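Local coordinates for tryptophane-5-halogenase (Microbispora sp. ATCC PTA-5024, PDB 5UAO), which probably uses reduced FAD to chlorinate a tryptophan of a lanthipeptide at carbon 5 of the indole during biosynthesis of the antibiotic NAI-107, at residues A[39-52]-A[359-373]. Numbering follows the deposited sequence.
Sequences TAGYLTALALKAKR and LLMIATAVQILVSLL. With FAD (flavin-adenine dinucleotide), chain E.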
# COMPACT_ATOMS: atom_id res chain seq x y z
N THR A 39 16.71 -16.02 -18.79
CA THR A 39 15.82 -14.90 -19.03
C THR A 39 16.10 -13.76 -18.05
O THR A 39 15.98 -12.60 -18.40
CB THR A 39 14.33 -15.31 -18.95
OG1 THR A 39 14.08 -15.85 -17.66
CG2 THR A 39 13.96 -16.37 -19.97
N ALA A 40 16.52 -14.06 -16.80
CA ALA A 40 16.80 -12.98 -15.88
C ALA A 40 17.93 -12.10 -16.41
O ALA A 40 17.86 -10.86 -16.38
CB ALA A 40 17.15 -13.55 -14.47
N GLY A 41 18.99 -12.72 -16.90
CA GLY A 41 20.17 -11.98 -17.30
C GLY A 41 19.87 -11.14 -18.56
O GLY A 41 20.21 -9.95 -18.61
N TYR A 42 19.18 -11.73 -19.52
CA TYR A 42 18.91 -11.01 -20.79
C TYR A 42 17.92 -9.87 -20.59
O TYR A 42 18.16 -8.76 -21.12
CB TYR A 42 18.55 -11.95 -21.95
CG TYR A 42 19.85 -12.58 -22.57
CD1 TYR A 42 20.65 -11.84 -23.40
CD2 TYR A 42 20.29 -13.84 -22.22
CE1 TYR A 42 21.84 -12.34 -23.88
CE2 TYR A 42 21.46 -14.36 -22.72
CZ TYR A 42 22.23 -13.58 -23.57
OH TYR A 42 23.40 -14.05 -24.12
N LEU A 43 16.88 -10.10 -19.79
CA LEU A 43 15.97 -9.03 -19.52
C LEU A 43 16.63 -7.90 -18.77
O LEU A 43 16.36 -6.73 -19.05
CB LEU A 43 14.71 -9.53 -18.80
CG LEU A 43 13.83 -10.53 -19.56
CD1 LEU A 43 12.79 -11.01 -18.62
CD2 LEU A 43 13.13 -9.93 -20.80
N THR A 44 17.51 -8.19 -17.83
CA THR A 44 18.21 -7.14 -17.13
C THR A 44 19.13 -6.37 -18.06
O THR A 44 19.11 -5.12 -18.03
CB THR A 44 19.11 -7.71 -16.03
OG1 THR A 44 18.30 -8.45 -15.14
CG2 THR A 44 19.80 -6.62 -15.29
N ALA A 45 19.91 -7.08 -18.88
CA ALA A 45 20.85 -6.41 -19.78
C ALA A 45 20.10 -5.51 -20.82
O ALA A 45 20.51 -4.39 -21.08
CB ALA A 45 21.70 -7.44 -20.50
N LEU A 46 18.97 -5.99 -21.34
CA LEU A 46 18.17 -5.22 -22.29
C LEU A 46 17.57 -3.97 -21.63
O LEU A 46 17.51 -2.93 -22.27
CB LEU A 46 17.09 -6.09 -22.91
CG LEU A 46 17.64 -7.09 -23.88
CD1 LEU A 46 16.61 -8.15 -24.18
CD2 LEU A 46 17.99 -6.38 -25.17
N ALA A 47 17.12 -4.10 -20.37
CA ALA A 47 16.56 -2.97 -19.63
C ALA A 47 17.61 -1.90 -19.33
O ALA A 47 17.30 -0.69 -19.50
CB ALA A 47 15.91 -3.44 -18.35
N LEU A 48 18.84 -2.33 -18.93
CA LEU A 48 19.90 -1.40 -18.69
C LEU A 48 20.28 -0.60 -19.94
O LEU A 48 20.44 0.62 -19.88
CB LEU A 48 21.15 -2.06 -18.14
CG LEU A 48 21.04 -2.52 -16.70
CD1 LEU A 48 22.11 -3.61 -16.47
CD2 LEU A 48 21.21 -1.37 -15.74
N LYS A 49 20.49 -1.29 -21.03
CA LYS A 49 20.84 -0.64 -22.26
C LYS A 49 19.67 0.24 -22.83
O LYS A 49 19.95 1.26 -23.43
CB LYS A 49 21.31 -1.70 -23.26
CG LYS A 49 22.27 -1.21 -24.33
CD LYS A 49 23.61 -0.74 -23.74
CE LYS A 49 24.50 -0.21 -24.85
NZ LYS A 49 25.56 0.64 -24.27
N ALA A 50 18.39 -0.13 -22.62
CA ALA A 50 17.25 0.66 -23.12
C ALA A 50 17.13 1.95 -22.38
O ALA A 50 16.90 2.98 -22.97
CB ALA A 50 15.94 -0.08 -22.93
N LYS A 51 17.28 1.90 -21.06
CA LYS A 51 17.01 3.07 -20.25
C LYS A 51 18.24 3.88 -19.89
O LYS A 51 18.07 5.05 -19.55
CB LYS A 51 16.27 2.70 -18.99
CG LYS A 51 14.93 2.02 -19.21
CD LYS A 51 13.90 2.87 -19.93
CE LYS A 51 12.68 2.02 -20.12
NZ LYS A 51 11.70 2.59 -21.06
N ARG A 52 19.45 3.30 -19.98
CA ARG A 52 20.70 3.96 -19.62
C ARG A 52 21.71 3.64 -20.72
O ARG A 52 22.69 2.94 -20.49
CB ARG A 52 21.21 3.45 -18.27
CG ARG A 52 20.30 3.86 -17.15
CD ARG A 52 20.97 3.66 -15.85
NE ARG A 52 20.04 3.82 -14.75
CZ ARG A 52 20.28 4.55 -13.68
NH1 ARG A 52 21.45 5.19 -13.53
NH2 ARG A 52 19.39 4.60 -12.73
N LEU A 359 8.62 -14.47 -13.91
CA LEU A 359 8.94 -13.39 -14.86
C LEU A 359 8.45 -12.02 -14.36
O LEU A 359 9.12 -10.98 -14.53
CB LEU A 359 8.38 -13.68 -16.24
CG LEU A 359 9.40 -14.31 -17.25
CD1 LEU A 359 10.29 -15.28 -16.62
CD2 LEU A 359 8.79 -14.99 -18.45
N LEU A 360 7.30 -12.01 -13.72
CA LEU A 360 6.81 -10.81 -13.10
C LEU A 360 7.79 -10.27 -12.11
O LEU A 360 8.04 -9.08 -12.05
CB LEU A 360 5.49 -11.11 -12.37
CG LEU A 360 4.90 -10.00 -11.47
CD1 LEU A 360 4.57 -8.72 -12.24
CD2 LEU A 360 3.63 -10.46 -10.80
N MET A 361 8.29 -11.13 -11.24
CA MET A 361 9.23 -10.69 -10.23
C MET A 361 10.62 -10.32 -10.74
O MET A 361 11.34 -9.50 -10.09
CB MET A 361 9.30 -11.72 -9.11
CG MET A 361 8.04 -11.72 -8.27
SD MET A 361 7.29 -10.10 -7.79
CE MET A 361 8.61 -9.38 -6.79
N ILE A 362 11.01 -10.96 -11.84
CA ILE A 362 12.21 -10.57 -12.54
C ILE A 362 11.96 -9.15 -13.02
O ILE A 362 12.79 -8.25 -12.79
CB ILE A 362 12.57 -11.50 -13.70
CG1 ILE A 362 13.27 -12.74 -13.13
CG2 ILE A 362 13.48 -10.79 -14.71
CD1 ILE A 362 13.30 -13.95 -14.03
N ALA A 363 10.83 -8.94 -13.72
CA ALA A 363 10.57 -7.62 -14.30
C ALA A 363 10.55 -6.52 -13.19
O ALA A 363 11.03 -5.34 -13.35
CB ALA A 363 9.28 -7.65 -15.06
N THR A 364 9.96 -6.84 -12.06
CA THR A 364 9.89 -5.91 -10.96
C THR A 364 11.26 -5.58 -10.41
O THR A 364 11.58 -4.41 -10.18
CB THR A 364 9.03 -6.52 -9.78
OG1 THR A 364 7.69 -6.86 -10.23
CG2 THR A 364 8.94 -5.59 -8.67
N ALA A 365 12.10 -6.61 -10.17
CA ALA A 365 13.49 -6.41 -9.75
C ALA A 365 14.29 -5.56 -10.75
O ALA A 365 15.05 -4.66 -10.36
CB ALA A 365 14.18 -7.76 -9.53
N VAL A 366 14.09 -5.83 -12.03
CA VAL A 366 14.73 -5.02 -13.10
C VAL A 366 14.33 -3.55 -13.02
O VAL A 366 15.19 -2.65 -13.16
CB VAL A 366 14.44 -5.61 -14.47
CG1 VAL A 366 14.93 -4.73 -15.61
CG2 VAL A 366 15.17 -6.96 -14.60
N GLN A 367 13.05 -3.28 -12.80
CA GLN A 367 12.63 -1.86 -12.74
C GLN A 367 13.21 -1.18 -11.56
O GLN A 367 13.55 -0.01 -11.61
CB GLN A 367 11.09 -1.70 -12.74
CG GLN A 367 10.54 -1.93 -14.07
CD GLN A 367 9.05 -1.76 -14.07
OE1 GLN A 367 8.27 -2.74 -14.00
NE2 GLN A 367 8.65 -0.51 -14.07
N ILE A 368 13.29 -1.90 -10.46
CA ILE A 368 13.94 -1.39 -9.26
C ILE A 368 15.41 -1.03 -9.53
O ILE A 368 15.86 0.11 -9.24
CB ILE A 368 13.82 -2.42 -8.11
CG1 ILE A 368 12.36 -2.50 -7.63
CG2 ILE A 368 14.71 -2.10 -6.92
CD1 ILE A 368 12.16 -3.58 -6.60
N LEU A 369 16.14 -1.95 -10.10
CA LEU A 369 17.55 -1.73 -10.40
C LEU A 369 17.72 -0.57 -11.35
O LEU A 369 18.56 0.33 -11.16
CB LEU A 369 18.13 -2.98 -11.04
CG LEU A 369 19.59 -2.83 -11.61
CD1 LEU A 369 20.56 -2.57 -10.46
CD2 LEU A 369 19.97 -4.05 -12.40
N VAL A 370 16.92 -0.55 -12.40
CA VAL A 370 17.12 0.44 -13.47
C VAL A 370 16.79 1.85 -13.02
O VAL A 370 17.52 2.83 -13.39
CB VAL A 370 16.39 0.06 -14.75
CG1 VAL A 370 16.53 1.15 -15.83
CG2 VAL A 370 17.03 -1.23 -15.27
N SER A 371 15.76 1.96 -12.20
CA SER A 371 15.42 3.22 -11.58
C SER A 371 16.38 3.70 -10.53
O SER A 371 16.49 4.89 -10.35
CB SER A 371 14.10 3.05 -10.80
OG SER A 371 13.07 2.78 -11.69
N LEU A 372 16.90 2.79 -9.70
CA LEU A 372 17.63 3.17 -8.52
C LEU A 372 19.17 3.10 -8.61
O LEU A 372 19.84 3.56 -7.69
CB LEU A 372 17.14 2.37 -7.31
CG LEU A 372 15.70 2.53 -6.88
CD1 LEU A 372 15.49 1.79 -5.55
CD2 LEU A 372 15.29 3.97 -6.74
N LEU A 373 19.70 2.54 -9.68
CA LEU A 373 21.16 2.37 -9.84
C LEU A 373 21.82 3.74 -9.72
O LEU A 373 21.41 4.66 -10.40
CB LEU A 373 21.47 1.73 -11.16
CG LEU A 373 22.98 1.53 -11.49
CD1 LEU A 373 23.58 0.43 -10.64
CD2 LEU A 373 23.18 1.21 -12.96
PA FAD E . 18.89 -19.69 -14.94
O1A FAD E . 17.92 -19.87 -16.11
O2A FAD E . 19.21 -20.82 -13.95
O5B FAD E . 20.25 -19.02 -15.47
C5B FAD E . 21.47 -18.96 -14.75
C4B FAD E . 22.53 -18.45 -15.71
O4B FAD E . 23.63 -18.22 -14.81
C3B FAD E . 23.04 -19.40 -16.81
O3B FAD E . 23.28 -18.69 -18.13
C2B FAD E . 24.37 -19.92 -16.25
O2B FAD E . 25.37 -20.35 -17.26
C1B FAD E . 24.82 -18.71 -15.43
N9A FAD E . 25.84 -19.08 -14.43
C8A FAD E . 25.65 -19.80 -13.29
N7A FAD E . 26.83 -19.91 -12.62
C5A FAD E . 27.77 -19.27 -13.36
C6A FAD E . 29.21 -19.08 -13.24
N6A FAD E . 29.87 -19.59 -12.16
N1A FAD E . 29.81 -18.37 -14.18
C2A FAD E . 29.16 -17.84 -15.24
N3A FAD E . 27.85 -18.01 -15.41
C4A FAD E . 27.13 -18.71 -14.51
N1 FAD E . 8.53 -18.34 -14.31
C2 FAD E . 7.45 -17.81 -14.98
O2 FAD E . 7.35 -16.56 -15.16
N3 FAD E . 6.48 -18.61 -15.50
C4 FAD E . 6.50 -19.96 -15.39
O4 FAD E . 5.53 -20.61 -15.89
C4X FAD E . 7.66 -20.58 -14.67
N5 FAD E . 7.76 -21.92 -14.44
C5X FAD E . 8.81 -22.47 -13.78
C6 FAD E . 8.85 -23.84 -13.58
C7 FAD E . 9.88 -24.43 -12.88
C7M FAD E . 9.97 -25.92 -12.67
C8 FAD E . 10.99 -23.61 -12.39
C8M FAD E . 12.12 -24.28 -11.64
C9 FAD E . 10.95 -22.24 -12.58
C9A FAD E . 9.90 -21.60 -13.24
N10 FAD E . 9.84 -20.17 -13.42
C10 FAD E . 8.70 -19.67 -14.12
C1' FAD E . 10.89 -19.19 -13.03
C2' FAD E . 11.61 -18.87 -14.42
O2' FAD E . 11.93 -20.18 -14.89
C3' FAD E . 13.04 -18.32 -14.78
O3' FAD E . 13.62 -18.50 -16.13
C4' FAD E . 14.06 -19.26 -14.20
O4' FAD E . 13.42 -20.27 -13.37
C5' FAD E . 15.14 -18.35 -13.60
O5' FAD E . 15.88 -17.74 -14.61
P FAD E . 17.39 -17.33 -14.15
O1P FAD E . 17.35 -16.68 -12.83
O2P FAD E . 17.85 -16.49 -15.34
O3P FAD E . 18.30 -18.59 -13.88
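R52 sets its CG beside the backbone N (chi1 -67°) and runs extended from CG to NE, which carries the guanidinium across to V370 in the last turn of helix 358-372. This helix packs beside helix 39-51, which follows the probable GxGxxG turn of the Rossmann-type FAD-binding fold, and the two segments run roughly parallel at 34°. V366 turns CG2 beside its own backbone N (chi1 173°), where the methyl meets T44 OG1 at 3.5 Å, a hydroxyl already turned back to donate to A40 O. Between the two ends the seam is largely aliphatic: the side chains of L43 and I362 cross at about a right angle, and the methyls of V370 divide, CG2 touching A47 and CG1 lying 3.5 Å from K51 CB. Both helices point their N-terminal turns at the cofactor. A40 N donates to the FAD phosphate oxygen O2P, while L359 N reaches the isoalloxazine O2 at 2.7 Å. M78 and Y85 of helix 76-85 pack against L43 and V370, respectively. At the opposite end, CB of L373 lies over one guanidinium face, and R52 grips V370 O side-on within the guanidinium plane, NE at 3.0 Å and NH2 at 2.7 Å.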